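Amyloid-like protein 1 (Homo sapiens, PDB 3PMR) probably takes part in cell adhesion as a member of the amyloid precursor family, through an E2 domain that binds heparin and forms dimers. Local coordinates at residues R50-A53 with M54-Q58. Sequence-based numbering, arbitrary orientation.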
loop_
_atom_site.group_PDB
_atom_site.type_symbol
_atom_site.label_atom_id
_atom_site.label_comp_id
_atom_site.label_asym_id
_atom_site.label_seq_id
_atom_site.Cartn_x
_atom_site.Cartn_y
_atom_site.Cartn_z
ATOM N N ARG B 50 0.897 -25.025 -11.531
ATOM C CA ARG B 50 0.533 -25.846 -12.677
ATOM C C ARG B 50 1.313 -27.166 -12.644
ATOM O O ARG B 50 0.753 -28.231 -12.882
ATOM C CB ARG B 50 0.843 -25.073 -13.961
ATOM C CG ARG B 50 0.452 -25.763 -15.250
ATOM C CD ARG B 50 0.837 -24.886 -16.436
ATOM N NE ARG B 50 0.143 -23.600 -16.400
ATOM C CZ ARG B 50 -1.106 -23.408 -16.816
ATOM N NH1 ARG B 50 -1.812 -24.417 -17.313
ATOM N NH2 ARG B 50 -1.657 -22.204 -16.726
ATOM N N GLU B 51 2.608 -27.081 -12.347
ATOM C CA GLU B 51 3.461 -28.259 -12.271
ATOM C C GLU B 51 2.965 -29.143 -11.142
ATOM O O GLU B 51 2.876 -30.360 -11.280
ATOM C CB GLU B 51 4.912 -27.851 -12.010
ATOM C CG GLU B 51 5.663 -27.401 -13.248
ATOM C CD GLU B 51 7.034 -26.846 -12.920
ATOM O OE1 GLU B 51 7.572 -27.186 -11.843
ATOM O OE2 GLU B 51 7.578 -26.077 -13.741
ATOM N N TRP B 52 2.633 -28.516 -10.022
ATOM C CA TRP B 52 2.122 -29.240 -8.868
ATOM C C TRP B 52 0.838 -30.006 -9.223
ATOM O O TRP B 52 0.685 -31.168 -8.853
ATOM C CB TRP B 52 1.854 -28.254 -7.734
ATOM C CG TRP B 52 1.564 -28.884 -6.421
ATOM C CD1 TRP B 52 1.651 -30.209 -6.100
ATOM C CD2 TRP B 52 1.133 -28.209 -5.238
ATOM N NE1 TRP B 52 1.295 -30.402 -4.785
ATOM C CE2 TRP B 52 0.973 -29.188 -4.233
ATOM C CE3 TRP B 52 0.870 -26.863 -4.925
ATOM C CZ2 TRP B 52 0.551 -28.868 -2.937
ATOM C CZ3 TRP B 52 0.452 -26.546 -3.636
ATOM C CH2 TRP B 52 0.298 -27.547 -2.657
ATOM N N ALA B 53 -0.085 -29.359 -9.927
ATOM C CA ALA B 53 -1.331 -30.015 -10.314
ATOM C C ALA B 53 -1.040 -31.243 -11.191
ATOM O O ALA B 53 -1.550 -32.334 -10.932
ATOM C CB ALA B 53 -2.236 -29.030 -11.061
ATOM N N MET B 54 -0.217 -31.056 -12.220
ATOM C CA MET B 54 0.172 -32.129 -13.138
ATOM C C MET B 54 0.687 -33.360 -12.393
ATOM O O MET B 54 0.219 -34.482 -12.616
ATOM C CB MET B 54 1.264 -31.624 -14.081
ATOM C CG MET B 54 0.791 -31.310 -15.488
ATOM S SD MET B 54 1.870 -30.157 -16.373
ATOM C CE MET B 54 3.508 -30.816 -16.001
ATOM N N ALA B 55 1.650 -33.142 -11.503
ATOM C CA ALA B 55 2.241 -34.224 -10.727
ATOM C C ALA B 55 1.229 -34.841 -9.759
ATOM O O ALA B 55 1.187 -36.058 -9.583
ATOM C CB ALA B 55 3.458 -33.703 -9.959
ATOM N N ASP B 56 0.418 -33.989 -9.143
ATOM C CA ASP B 56 -0.605 -34.406 -8.185
ATOM C C ASP B 56 -1.608 -35.376 -8.806
ATOM O O ASP B 56 -2.120 -36.267 -8.135
ATOM C CB ASP B 56 -1.363 -33.183 -7.661
ATOM C CG ASP B 56 -1.437 -33.147 -6.153
ATOM O OD1 ASP B 56 -1.187 -34.195 -5.523
ATOM O OD2 ASP B 56 -1.754 -32.073 -5.596
ATOM N N ASN B 57 -1.892 -35.183 -10.086
ATOM C CA ASN B 57 -2.833 -36.028 -10.807
ATOM C C ASN B 57 -2.338 -37.471 -10.939
ATOM O O ASN B 57 -3.126 -38.386 -11.176
ATOM C CB ASN B 57 -3.094 -35.430 -12.194
ATOM C CG ASN B 57 -4.443 -34.736 -12.285
ATOM O OD1 ASN B 57 -5.478 -35.388 -12.448
ATOM N ND2 ASN B 57 -4.440 -33.410 -12.169
ATOM N N GLN B 58 -1.035 -37.664 -10.766
ATOM C CA GLN B 58 -0.412 -38.984 -10.874
ATOM C C GLN B 58 -0.153 -39.591 -9.503
ATOM O O GLN B 58 0.188 -40.765 -9.379
ATOM C CB GLN B 58 0.922 -38.868 -11.623
ATOM C CG GLN B 58 0.805 -38.251 -13.019
HETATM O O HOH W 1 0.705 -32.628 -3.155
#
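Trp-52 and Asp-56, one turn apart near the end of helix 26-56, show how neighbouring side chains on a helix can form a joint surface for a second subunit. They run side by side in the same direction, with the indole and carboxylate planes only 15° apart. With CG of Trp-52 anti to the backbone N (chi1 -169°) and beside the carbonyl carbon, the indole lies alongside the Asp-56 side chain, NE1 3.6 Å from Asp-56 OD2. A water links the two side chains: lying in the indole plane at the ring edge, it accepts from Trp-52 NE1 at 2.8 Å and reaches Asp-56 OD1 through a weak bond.

Backbone bonds of the i to i+4 kind supply the scaffold. Met-54 N, Ala-55 N and Asp-56 N donate to the carbonyls of Arg-50, Glu-51 and Trp-52, the last being 2.8 Å from Asp-56 N to Trp-52 O. Ala-53 O is gripped twice by one residue: Asn-57 N binds it at 3.0 Å, and the amide ND2 of Asn-57 folds back to add a weak bond of 3.3 Å to Ala-53 O.

Ring stacking and packing place the pair in the fold. The indole stacks on Phe-74 and rests on Leu-78, both of helix 64-119, while Ala-55 also leans on Phe-74. Across the dimer, Trp-52 stacks with His-170 of the second subunit. Exchanging Trp-52 for an alanine would probably leave both Phe-74 and that His-170 without the ring they stack on, and the water without its NE1 donor.

NE2 of the same His-170 is hydrogen-bonded to Asp-56 OD2. The chemistry thus implies a carboxylate divided between two tasks, OD2 binding the partner's histidine and OD1 weakly holding the water, while the buried tryptophan ties helix packing to dimerization.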